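Long-range contact in Myo-inositol dehydrogenase (Corynebacterium glutamicum, PDB 3EUW), which probably oxidises myo-inositol with NAD+ as an inositol 2-dehydrogenase of the Gfo/Idh/MocA family, and assembles as a tetramer: residues 208-216 against 225-233. Sequence-based numbering, arbitrary orientation.
Sequences NDYDQVIVT and INIVNSRHC
Val215 and Ile227 form a hydrogen-bonded antiparallel pair: Val215 N reaches Ile227 O at 2.7 Å, lying in the carbonyl plane, and Ile227 N answers to Val215 O. Two residues along, Asn229 N gives a nearly straight bond to Val213 O (3.0 Å, 172° at the hydrogen), whereas in the return bond the donor Val213 N stands well above the plane of the Asn229 carbonyl. Arg231 N to Asp211 O at 2.9 Å carries the ladder just beyond the paired strands. Among side chains, Val215 CB and Ile227 CB meet at 4.0 Å, and on the same face Val213 CG2, set between its own backbone N and carbonyl carbon, lies alongside Asn229 CB. Helix 169-185 covers this face.

The two strands are a beta hairpin at the middle of the mixed sheet of the Gfo/Idh/MocA C-terminal domain. The other face of the hairpin, with Ile214, Thr216 and Asn226, packs against a second subunit, where Ile214 meets Thr216 of that chain.

Two waters join the loop leading into the first strand to Arg231, just past the second. One molecule donates to Asp209 OD2 and Tyr210 O and accepts from Arg231 NE (3.0 Å), in the plane of the guanidinium at its edge; another links Asp209 OD2 to Arg231 NH2. The arginine chain bends at chi2 (-63°), its CB and CG packing against Asp211 O, while its guanidinium forms salt bridges with Asp155 and Asp173.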
ATOM      1  N   ASN A 208     -34.882 -16.619  10.154  1.00 25.08           N
ATOM      2  CA  ASN A 208     -34.102 -17.479  11.042  1.00 27.40           C
ATOM      3  C   ASN A 208     -32.770 -17.852  10.395  1.00 24.54           C
ATOM      4  O   ASN A 208     -32.427 -19.025  10.237  1.00 26.09           O
ATOM      5  CB  ASN A 208     -34.887 -18.743  11.383  1.00 29.94           C
ATOM      6  CG  ASN A 208     -36.111 -18.447  12.210  1.00 35.48           C
ATOM      7  OD1 ASN A 208     -37.233 -18.447  11.707  1.00 38.22           O
ATOM      8  ND2 ASN A 208     -35.901 -18.167  13.490  1.00 38.07           N
ATOM      9  N   ASP A 209     -32.031 -16.820  10.023  1.00 21.13           N
ATOM     10  CA  ASP A 209     -30.737 -16.966   9.386  1.00 19.48           C
ATOM     11  C   ASP A 209     -29.828 -15.932  10.078  1.00 18.15           C
ATOM     12  O   ASP A 209     -30.307 -15.110  10.865  1.00 15.89           O
ATOM     13  CB  ASP A 209     -30.899 -16.684   7.886  1.00 17.88           C
ATOM     14  CG  ASP A 209     -29.654 -16.998   7.080  1.00 16.32           C
ATOM     15  OD1 ASP A 209     -28.720 -17.632   7.611  1.00 15.74           O
ATOM     16  OD2 ASP A 209     -29.623 -16.610   5.897  1.00 14.30           O
ATOM     17  N   TYR A 210     -28.530 -15.971   9.800  1.00 15.61           N
ATOM     18  CA  TYR A 210     -27.611 -15.027  10.432  1.00 16.12           C
ATOM     19  C   TYR A 210     -27.111 -14.026   9.405  1.00 15.87           C
ATOM     20  O   TYR A 210     -26.943 -14.370   8.226  1.00 13.85           O
ATOM     21  CB  TYR A 210     -26.394 -15.759  11.023  1.00 17.82           C
ATOM     22  CG  TYR A 210     -26.711 -16.876  11.993  1.00 17.56           C
ATOM     23  CD1 TYR A 210     -27.151 -16.606  13.285  1.00 19.90           C
ATOM     24  CD2 TYR A 210     -26.556 -18.207  11.616  1.00 20.04           C
ATOM     25  CE1 TYR A 210     -27.429 -17.644  14.186  1.00 21.02           C
ATOM     26  CE2 TYR A 210     -26.827 -19.246  12.496  1.00 20.54           C
ATOM     27  CZ  TYR A 210     -27.261 -18.963  13.780  1.00 23.21           C
ATOM     28  OH  TYR A 210     -27.496 -19.999  14.651  1.00 25.62           O
ATOM     29  N   ASP A 211     -26.876 -12.789   9.832  1.00 13.46           N
ATOM     30  CA  ASP A 211     -26.351 -11.814   8.894  1.00 13.59           C
ATOM     31  C   ASP A 211     -24.826 -11.727   9.002  1.00 12.32           C
ATOM     32  O   ASP A 211     -24.194 -10.948   8.286  1.00 13.03           O
ATOM     33  CB  ASP A 211     -27.007 -10.431   9.077  1.00 16.36           C
ATOM     34  CG  ASP A 211     -26.795  -9.848  10.451  1.00 18.46           C
ATOM     35  OD1 ASP A 211     -25.816 -10.219  11.126  1.00 20.68           O
ATOM     36  OD2 ASP A 211     -27.614  -8.987  10.846  1.00 21.88           O
ATOM     37  N   GLN A 212     -24.247 -12.515   9.907  1.00  9.20           N
ATOM     38  CA  GLN A 212     -22.797 -12.580  10.062  1.00  9.15           C
ATOM     39  C   GLN A 212     -22.380 -13.829  10.841  1.00 10.93           C
ATOM     40  O   GLN A 212     -23.019 -14.223  11.825  1.00 11.35           O
ATOM     41  CB  GLN A 212     -22.225 -11.314  10.735  1.00 11.56           C
ATOM     42  CG  GLN A 212     -22.532 -11.147  12.213  1.00  9.77           C
ATOM     43  CD  GLN A 212     -21.762  -9.996  12.854  1.00 11.48           C
ATOM     44  OE1 GLN A 212     -21.831  -9.784  14.065  1.00 13.57           O
ATOM     45  NE2 GLN A 212     -21.026  -9.252  12.043  1.00  8.95           N
ATOM     46  N   VAL A 213     -21.312 -14.468  10.377  1.00  9.22           N
ATOM     47  CA  VAL A 213     -20.814 -15.662  11.051  1.00 10.96           C
ATOM     48  C   VAL A 213     -19.282 -15.753  11.067  1.00 10.29           C
ATOM     49  O   VAL A 213     -18.603 -15.095  10.287  1.00 10.57           O
ATOM     50  CB  VAL A 213     -21.343 -16.961  10.370  1.00 12.25           C
ATOM     51  CG1 VAL A 213     -22.864 -16.972  10.333  1.00  9.38           C
ATOM     52  CG2 VAL A 213     -20.782 -17.078   8.954  1.00 10.13           C
ATOM     53  N   ILE A 214     -18.754 -16.556  11.980  1.00 11.48           N
ATOM     54  CA  ILE A 214     -17.318 -16.815  12.061  1.00 13.19           C
ATOM     55  C   ILE A 214     -17.205 -18.328  12.109  1.00 12.52           C
ATOM     56  O   ILE A 214     -17.907 -18.980  12.878  1.00 15.18           O
ATOM     57  CB  ILE A 214     -16.644 -16.280  13.347  1.00 16.86           C
ATOM     58  CG1 ILE A 214     -16.254 -14.804  13.215  1.00 15.99           C
ATOM     59  CG2 ILE A 214     -15.332 -17.053  13.581  1.00 15.04           C
ATOM     60  CD1 ILE A 214     -17.343 -13.883  12.873  1.00 22.51           C
ATOM     61  N   VAL A 215     -16.328 -18.887  11.294  1.00 12.49           N
ATOM     62  CA  VAL A 215     -16.125 -20.329  11.271  1.00 11.70           C
ATOM     63  C   VAL A 215     -14.655 -20.675  11.504  1.00 12.44           C
ATOM     64  O   VAL A 215     -13.757 -19.982  11.019  1.00 13.98           O
ATOM     65  CB  VAL A 215     -16.557 -20.926   9.915  1.00 12.52           C
ATOM     66  CG1 VAL A 215     -16.154 -22.393   9.837  1.00 14.01           C
ATOM     67  CG2 VAL A 215     -18.075 -20.777   9.731  1.00 15.09           C
ATOM     68  N   THR A 216     -14.410 -21.730  12.266  1.00 10.58           N
ATOM     69  CA  THR A 216     -13.052 -22.196  12.499  1.00 12.76           C
ATOM     70  C   THR A 216     -13.009 -23.713  12.251  1.00 13.36           C
ATOM     71  O   THR A 216     -13.670 -24.483  12.942  1.00 12.75           O
ATOM     72  CB  THR A 216     -12.574 -21.872  13.932  1.00 14.25           C
ATOM     73  OG1 THR A 216     -12.575 -20.455  14.126  1.00 15.69           O
ATOM     74  CG2 THR A 216     -11.172 -22.364  14.144  1.00 12.39           C
ATOM     75  N   ILE A 225      -8.343 -23.191   9.925  1.00 11.70           N
ATOM     76  CA  ILE A 225      -8.906 -22.373   8.867  1.00 10.61           C
ATOM     77  C   ILE A 225      -9.971 -21.501   9.534  1.00 11.57           C
ATOM     78  O   ILE A 225     -10.910 -22.012  10.148  1.00 11.47           O
ATOM     79  CB  ILE A 225      -9.558 -23.229   7.767  1.00 10.01           C
ATOM     80  CG1 ILE A 225      -8.515 -24.135   7.095  1.00 12.15           C
ATOM     81  CG2 ILE A 225     -10.164 -22.322   6.721  1.00  9.42           C
ATOM     82  CD1 ILE A 225      -8.179 -25.370   7.876  1.00  9.64           C
ATOM     83  N   ASN A 226      -9.818 -20.189   9.415  1.00 10.32           N
ATOM     84  CA  ASN A 226     -10.744 -19.250  10.046  1.00  9.16           C
ATOM     85  C   ASN A 226     -11.461 -18.402   8.991  1.00  8.89           C
ATOM     86  O   ASN A 226     -10.841 -17.655   8.234  1.00  7.25           O
ATOM     87  CB  ASN A 226      -9.955 -18.381  11.030  1.00  9.02           C
ATOM     88  CG  ASN A 226     -10.836 -17.463  11.844  1.00 10.54           C
ATOM     89  OD1 ASN A 226     -11.743 -17.901  12.545  1.00 13.06           O
ATOM     90  ND2 ASN A 226     -10.563 -16.175  11.755  1.00 17.01           N
ATOM     91  N   ILE A 227     -12.782 -18.536   8.944  1.00 10.00           N
ATOM     92  CA  ILE A 227     -13.595 -17.823   7.976  1.00 10.84           C
ATOM     93  C   ILE A 227     -14.513 -16.791   8.614  1.00 12.89           C
ATOM     94  O   ILE A 227     -15.242 -17.100   9.564  1.00 13.74           O
ATOM     95  CB  ILE A 227     -14.469 -18.817   7.170  1.00 11.31           C
ATOM     96  CG1 ILE A 227     -13.571 -19.855   6.487  1.00  8.27           C
ATOM     97  CG2 ILE A 227     -15.300 -18.074   6.136  1.00  6.31           C
ATOM     98  CD1 ILE A 227     -14.344 -21.000   5.835  1.00 11.19           C
ATOM     99  N   VAL A 228     -14.464 -15.569   8.082  1.00 12.85           N
ATOM    100  CA  VAL A 228     -15.290 -14.462   8.553  1.00 12.56           C
ATOM    101  C   VAL A 228     -16.241 -13.992   7.438  1.00 13.28           C
ATOM    102  O   VAL A 228     -15.807 -13.631   6.340  1.00 14.44           O
ATOM    103  CB  VAL A 228     -14.421 -13.260   9.022  1.00 14.80           C
ATOM    104  CG1 VAL A 228     -15.324 -12.115   9.497  1.00 10.84           C
ATOM    105  CG2 VAL A 228     -13.471 -13.693  10.161  1.00 11.40           C
ATOM    106  N   ASN A 229     -17.538 -14.011   7.727  1.00 11.27           N
ATOM    107  CA  ASN A 229     -18.546 -13.593   6.757  1.00 12.80           C
ATOM    108  C   ASN A 229     -19.455 -12.492   7.314  1.00 13.46           C
ATOM    109  O   ASN A 229     -19.679 -12.402   8.532  1.00 12.48           O
ATOM    110  CB  ASN A 229     -19.463 -14.759   6.375  1.00  9.89           C
ATOM    111  CG  ASN A 229     -18.814 -15.770   5.447  1.00 13.85           C
ATOM    112  OD1 ASN A 229     -17.763 -15.535   4.826  1.00 13.08           O
ATOM    113  ND2 ASN A 229     -19.470 -16.913   5.330  1.00 11.06           N
ATOM    114  N   SER A 230     -19.967 -11.655   6.417  1.00 13.26           N
ATOM    115  CA  SER A 230     -20.930 -10.623   6.777  1.00 13.28           C
ATOM    116  C   SER A 230     -21.800 -10.419   5.567  1.00 12.71           C
ATOM    117  O   SER A 230     -21.322 -10.514   4.445  1.00 15.43           O
ATOM    118  CB  SER A 230     -20.298  -9.291   7.130  1.00 13.32           C
ATOM    119  OG  SER A 230     -21.348  -8.365   7.341  1.00 15.32           O
ATOM    120  N   ARG A 231     -23.072 -10.132   5.796  1.00 12.99           N
ATOM    121  CA  ARG A 231     -24.005  -9.944   4.712  1.00 12.13           C
ATOM    122  C   ARG A 231     -24.092  -8.525   4.133  1.00 11.78           C
ATOM    123  O   ARG A 231     -24.925  -8.263   3.269  1.00 13.75           O
ATOM    124  CB  ARG A 231     -25.386 -10.454   5.141  1.00 14.02           C
ATOM    125  CG  ARG A 231     -25.550 -11.976   5.029  1.00 10.13           C
ATOM    126  CD  ARG A 231     -25.426 -12.447   3.571  1.00 11.24           C
ATOM    127  NE  ARG A 231     -26.007 -13.773   3.369  1.00 12.12           N
ATOM    128  CZ  ARG A 231     -25.917 -14.484   2.244  1.00 13.79           C
ATOM    129  NH1 ARG A 231     -25.272 -14.006   1.197  1.00 14.25           N
ATOM    130  NH2 ARG A 231     -26.465 -15.688   2.169  1.00 13.59           N
ATOM    131  N   HIS A 232     -23.268  -7.605   4.630  1.00 10.47           N
ATOM    132  CA  HIS A 232     -23.201  -6.261   4.053  1.00 12.36           C
ATOM    133  C   HIS A 232     -21.783  -5.713   4.176  1.00 13.56           C
ATOM    134  O   HIS A 232     -20.991  -6.195   4.990  1.00 12.37           O
ATOM    135  CB  HIS A 232     -24.238  -5.287   4.646  1.00 12.51           C
ATOM    136  CG  HIS A 232     -23.999  -4.894   6.070  1.00 14.15           C
ATOM    137  ND1 HIS A 232     -24.823  -4.017   6.737  1.00 14.56           N
ATOM    138  CD2 HIS A 232     -23.024  -5.241   6.946  1.00 12.33           C
ATOM    139  CE1 HIS A 232     -24.366  -3.834   7.967  1.00 13.38           C
ATOM    140  NE2 HIS A 232     -23.277  -4.564   8.116  1.00 16.09           N
ATOM    141  N   CYS A 233     -21.455  -4.727   3.348  1.00 12.43           N
ATOM    142  CA  CYS A 233     -20.115  -4.153   3.344  1.00 12.65           C
ATOM    143  C   CYS A 233     -20.171  -2.841   2.581  1.00 13.69           C
ATOM    144  O   CYS A 233     -20.401  -2.825   1.376  1.00 15.58           O
ATOM    145  CB  CYS A 233     -19.145  -5.118   2.665  1.00 12.98           C
ATOM    146  SG  CYS A 233     -17.423  -4.575   2.623  1.00 11.82           S
TER
HETATM  147  O   HOH W   1     -27.700 -14.709   5.659  1.00 16.45           O
HETATM  148  O   HOH W   2     -28.879 -16.839   3.302  1.00 16.84           O